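Local atomic coordinates of dihydropteroate synthase (PDB entry 6OMZ), a protein that probably catalyses the condensation of para-aminobenzoate with 6-hydroxymethyl-7,8-dihydropterin diphosphate to give 7,8-dihydropteroate, the immediate precursor of folates. Residues L145-S150 / R170-A175. The protein carries 1 engineered substitution. Residues are numbered along the deposited sequence; the frame is centred on the assembly and turned at random.
With PMM (pterin-6-yl-methyl-monophosphate), chain D; EDO (1,2-ethanediol), chain K; DMS (dimethyl sulfoxide), chain C.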
ATOM      1  N   LEU A 145      -1.041   8.946  -1.454  1.00  9.44           N
ATOM      2  CA  LEU A 145      -1.510   9.505  -0.189  1.00 11.89           C
ATOM      3  C   LEU A 145      -2.515   8.538   0.431  1.00 15.40           C
ATOM      4  O   LEU A 145      -3.648   8.430  -0.042  1.00 13.13           O
ATOM      5  CB  LEU A 145      -2.155  10.873  -0.413  1.00 13.26           C
ATOM      6  CG  LEU A 145      -1.285  11.929  -1.100  1.00 15.05           C
ATOM      7  CD1 LEU A 145      -2.149  13.075  -1.604  1.00 14.79           C
ATOM      8  CD2 LEU A 145      -0.222  12.444  -0.130  1.00 14.65           C
ATOM      9  N   MET A 146      -2.114   7.847   1.497  1.00 12.16           N
ATOM     10  CA  MET A 146      -3.021   6.949   2.197  1.00 13.28           C
ATOM     11  C   MET A 146      -3.765   7.683   3.304  1.00 16.83           C
ATOM     12  O   MET A 146      -3.222   8.580   3.953  1.00 15.23           O
ATOM     13  CB  MET A 146      -2.267   5.763   2.802  1.00 12.86           C
ATOM     14  CG  MET A 146      -3.160   4.554   3.043  1.00 14.70           C
ATOM     15  SD  MET A 146      -2.423   3.347   4.179  1.00 15.36           S
ATOM     16  CE  MET A 146      -2.680   4.206   5.740  1.00 17.02           C
ATOM     17  N   HIS A 147      -5.012   7.283   3.532  1.00 12.74           N
ATOM     18  CA  HIS A 147      -5.830   7.901   4.572  1.00 12.70           C
ATOM     19  C   HIS A 147      -5.569   7.244   5.921  1.00 12.52           C
ATOM     20  O   HIS A 147      -5.805   6.045   6.092  1.00 12.17           O
ATOM     21  CB  HIS A 147      -7.319   7.806   4.266  1.00 14.30           C
ATOM     22  CG  HIS A 147      -8.156   8.491   5.296  1.00 12.43           C
ATOM     23  ND1 HIS A 147      -8.523   7.886   6.478  1.00 12.07           N
ATOM     24  CD2 HIS A 147      -8.639   9.756   5.351  1.00 13.08           C
ATOM     25  CE1 HIS A 147      -9.216   8.741   7.208  1.00 15.81           C
ATOM     26  NE2 HIS A 147      -9.303   9.883   6.547  1.00 14.19           N
ATOM     27  N   TRP A 148      -5.163   8.042   6.901  1.00 13.01           N
ATOM     28  CA  TRP A 148      -5.004   7.524   8.257  1.00 14.15           C
ATOM     29  C   TRP A 148      -5.207   8.700   9.199  1.00 16.09           C
ATOM     30  O   TRP A 148      -4.328   9.559   9.300  1.00 14.91           O
ATOM     31  CB  TRP A 148      -3.626   6.895   8.439  1.00 13.08           C
ATOM     32  CG  TRP A 148      -3.365   6.316   9.799  1.00 13.16           C
ATOM     33  CD1 TRP A 148      -4.241   6.231  10.851  1.00 13.16           C
ATOM     34  CD2 TRP A 148      -2.145   5.726  10.245  1.00 14.46           C
ATOM     35  NE1 TRP A 148      -3.633   5.626  11.923  1.00 14.78           N
ATOM     36  CE2 TRP A 148      -2.343   5.312  11.582  1.00 15.03           C
ATOM     37  CE3 TRP A 148      -0.896   5.506   9.645  1.00 16.64           C
ATOM     38  CZ2 TRP A 148      -1.340   4.680  12.330  1.00 17.78           C
ATOM     39  CZ3 TRP A 148       0.107   4.891  10.395  1.00 21.83           C
ATOM     40  CH2 TRP A 148      -0.125   4.484  11.721  1.00 19.29           C
ATOM     41  N   ARG A 149      -6.353   8.758   9.872  1.00 13.81           N
ATOM     42  CA  ARG A 149      -6.629   9.874  10.772  1.00 22.12           C
ATOM     43  C   ARG A 149      -6.032   9.517  12.124  1.00 30.52           C
ATOM     44  O   ARG A 149      -6.483   8.577  12.786  1.00 30.42           O
ATOM     45  CB  ARG A 149      -8.123  10.168  10.884  1.00 24.32           C
ATOM     46  CG  ARG A 149      -8.377  11.483  11.645  1.00 29.42           C
ATOM     47  CD  ARG A 149      -9.849  11.689  11.993  1.00 30.21           C
ATOM     48  NE  ARG A 149     -10.685  11.865  10.809  1.00 27.95           N
ATOM     49  CZ  ARG A 149     -12.014  11.839  10.838  1.00 33.57           C
ATOM     50  NH1 ARG A 149     -12.645  11.648  11.991  1.00 35.46           N
ATOM     51  NH2 ARG A 149     -12.713  12.002   9.724  1.00 31.42           N
ATOM     52  N   SER A 150      -5.006  10.266  12.526  1.00 30.93           N
ATOM     53  CA  SER A 150      -4.164   9.906  13.645  1.00 31.96           C
ATOM     54  C   SER A 150      -3.812  11.187  14.410  1.00 33.64           C
ATOM     55  O   SER A 150      -2.685  11.677  14.371  1.00 40.58           O
ATOM     56  CB  SER A 150      -2.914   9.168  13.164  1.00 30.99           C
ATOM     57  OG  SER A 150      -2.218   8.576  14.244  1.00 31.84           O
ATOM     58  N   ARG A 170     -13.075  10.348   1.874  1.00 13.64           N
ATOM     59  CA  ARG A 170     -12.991  11.075   0.608  1.00 18.06           C
ATOM     60  C   ARG A 170     -12.601  12.536   0.827  1.00 17.00           C
ATOM     61  O   ARG A 170     -11.671  13.046   0.189  1.00 15.75           O
ATOM     62  CB  ARG A 170     -14.317  10.981  -0.147  1.00 16.58           C
ATOM     63  CG  ARG A 170     -14.348  11.808  -1.438  1.00 20.96           C
ATOM     64  CD  ARG A 170     -15.712  11.779  -2.116  1.00 30.86           C
ATOM     65  NE  ARG A 170     -15.703  12.557  -3.359  1.00 34.09           N
ATOM     66  CZ  ARG A 170     -15.820  13.881  -3.412  1.00 43.85           C
ATOM     67  NH1 ARG A 170     -15.955  14.582  -2.290  1.00 41.27           N
ATOM     68  NH2 ARG A 170     -15.795  14.505  -4.585  1.00 47.88           N
ATOM     69  N   THR A 171     -13.293  13.228   1.736  1.00 16.13           N
ATOM     70  CA  THR A 171     -12.974  14.633   2.002  1.00 15.87           C
ATOM     71  C   THR A 171     -11.518  14.807   2.416  1.00 13.92           C
ATOM     72  O   THR A 171     -10.829  15.717   1.936  1.00 15.99           O
ATOM     73  CB  THR A 171     -13.903  15.190   3.084  1.00 14.36           C
ATOM     74  OG1 THR A 171     -15.251  15.152   2.609  1.00 18.36           O
ATOM     75  CG2 THR A 171     -13.534  16.632   3.440  1.00 20.82           C
ATOM     76  N   GLU A 172     -11.024  13.941   3.297  1.00 12.71           N
ATOM     77  CA  GLU A 172      -9.676  14.138   3.815  1.00 11.54           C
ATOM     78  C   GLU A 172      -8.625  13.761   2.786  1.00 17.36           C
ATOM     79  O   GLU A 172      -7.577  14.415   2.704  1.00 16.43           O
ATOM     80  CB  GLU A 172      -9.496  13.352   5.110  1.00 12.05           C
ATOM     81  CG  GLU A 172      -9.958  14.165   6.314  1.00 19.71           C
ATOM     82  CD  GLU A 172     -10.572  13.335   7.414  1.00 31.22           C
ATOM     83  OE1 GLU A 172      -9.973  12.323   7.821  1.00 28.32           O
ATOM     84  OE2 GLU A 172     -11.667  13.712   7.886  1.00 41.83           O
ATOM     85  N   LEU A 173      -8.879  12.713   1.989  1.00 13.26           N
ATOM     86  CA  LEU A 173      -7.957  12.394   0.905  1.00  9.69           C
ATOM     87  C   LEU A 173      -7.858  13.544  -0.082  1.00 12.00           C
ATOM     88  O   LEU A 173      -6.757  13.905  -0.512  1.00 14.50           O
ATOM     89  CB  LEU A 173      -8.393  11.116   0.181  1.00 11.15           C
ATOM     90  CG  LEU A 173      -8.110   9.822   0.936  1.00 11.91           C
ATOM     91  CD1 LEU A 173      -8.766   8.631   0.240  1.00 13.31           C
ATOM     92  CD2 LEU A 173      -6.600   9.627   1.011  1.00 14.07           C
ATOM     93  N   LEU A 174      -8.996  14.143  -0.444  1.00 13.36           N
ATOM     94  CA  LEU A 174      -8.964  15.230  -1.413  1.00 17.63           C
ATOM     95  C   LEU A 174      -8.335  16.485  -0.821  1.00 18.93           C
ATOM     96  O   LEU A 174      -7.725  17.270  -1.553  1.00 19.15           O
ATOM     97  CB  LEU A 174     -10.375  15.520  -1.940  1.00 17.35           C
ATOM     98  CG  LEU A 174     -11.021  14.373  -2.739  1.00 22.15           C
ATOM     99  CD1 LEU A 174     -12.354  14.800  -3.346  1.00 21.03           C
ATOM    100  CD2 LEU A 174     -10.075  13.859  -3.822  1.00 26.88           C
ATOM    101  N   ALA A 175      -8.465  16.691   0.491  1.00 15.36           N
ATOM    102  CA  ALA A 175      -7.757  17.792   1.130  1.00 18.10           C
ATOM    103  C   ALA A 175      -6.251  17.565   1.092  1.00 17.89           C
ATOM    104  O   ALA A 175      -5.481  18.516   0.927  1.00 18.55           O
ATOM    105  CB  ALA A 175      -8.235  17.978   2.569  1.00 19.79           C
TER
HETATM  106  N5  PMM D 303      -0.703  -1.102   4.485  1.00 14.18           N
HETATM  107  C6  PMM D 303       0.473  -1.249   5.122  1.00 14.78           C
HETATM  108  C7  PMM D 303       1.601  -0.575   4.687  1.00 15.40           C
HETATM  109  N8  PMM D 303       1.623   0.276   3.654  1.00 13.64           N
HETATM  110  N1  PMM D 303       0.469   1.351   2.026  1.00 12.58           N
HETATM  111  C2  PMM D 303      -0.673   1.604   1.391  1.00 13.20           C
HETATM  112  N2  PMM D 303      -0.701   2.526   0.425  1.00 13.00           N
HETATM  113  N3  PMM D 303      -1.851   0.983   1.697  1.00 12.60           N
HETATM  114  C4  PMM D 303      -2.012   0.041   2.691  1.00 12.74           C
HETATM  115  O4  PMM D 303      -3.101  -0.489   2.888  1.00 13.87           O
HETATM  116  C4A PMM D 303      -0.775  -0.259   3.441  1.00 13.31           C
HETATM  117  C8A PMM D 303       0.438   0.431   3.050  1.00 10.53           C
HETATM  118  C9  PMM D 303       0.468  -2.076   6.375  1.00 16.08           C
HETATM  119  O10 PMM D 303       0.257  -3.472   6.039  1.00 23.78           O
HETATM  120  PA  PMM D 303       1.395  -4.609   5.770  1.00 19.05           P
HETATM  121  O1P PMM D 303       0.637  -5.835   5.410  1.00 21.55           O
HETATM  122  O2P PMM D 303       2.302  -4.148   4.627  1.00 16.53           O
HETATM  123  O3P PMM D 303       2.222  -4.773   7.038  1.00 20.79           O
HETATM  124  C1  EDO K 310      -4.034  11.595   5.046  1.00 41.75           C
HETATM  125  O1  EDO K 310      -3.729  10.461   5.872  1.00 23.56           O
HETATM  126  C2  EDO K 310      -5.488  11.995   5.255  1.00 47.92           C
HETATM  127  O2  EDO K 310      -5.729  12.202   6.652  1.00 56.32           O
HETATM  128  S   DMS C 302       0.608   8.963  11.153  1.00 70.75           S
HETATM  129  O   DMS C 302       0.001   8.124  12.230  1.00 68.27           O
HETATM  130  C1  DMS C 302      -0.044  10.650  11.284  1.00 71.96           C
HETATM  131  C2  DMS C 302       2.333   9.297  11.603  1.00 74.02           C
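Leu173 of helix 165-182 packs its CD2 methyl against the backbone of Leu145 and His147, where strand 143-146 ends. Leu173 CD2 lies 3.4 Å from Leu145 O and 3.8 Å from His147 CB. This is the tight, buried half of the contact, and Leu173 also touches Ile192 and Leu215.

One helical residue back, toward solvent, packing gives way to charge. With its CG anti to the backbone N (chi1 -177°), the His147 ring extends to the helix, where His147 NE2 donates to Glu172 OE1 at 2.8 Å from above the carboxylate plane. Arg149 comes at the same carboxylate side-on. Arg149 NE reaches Glu172 OE1 at 3.1 Å from the opposite face, with OE1 in the guanidinium plane, while Arg149 NH2 meets the syn lone pair of Glu172 OE2 at 2.7 Å. The two flat groups are turned 50° apart, and NH2 also bridges to Glu168.

The arrangement belongs to a TIM barrel: a helix laid over the C-terminal end of its preceding strand. On the strand's other side, Met146 SD sits 3.5 Å from N3 of the bound pterin. Held from both faces at OE1 and again at OE2, the Glu172 carboxylate is fixed in rotation, and the donors from His147 and Arg149, the latter charged, probably favour its ionised form.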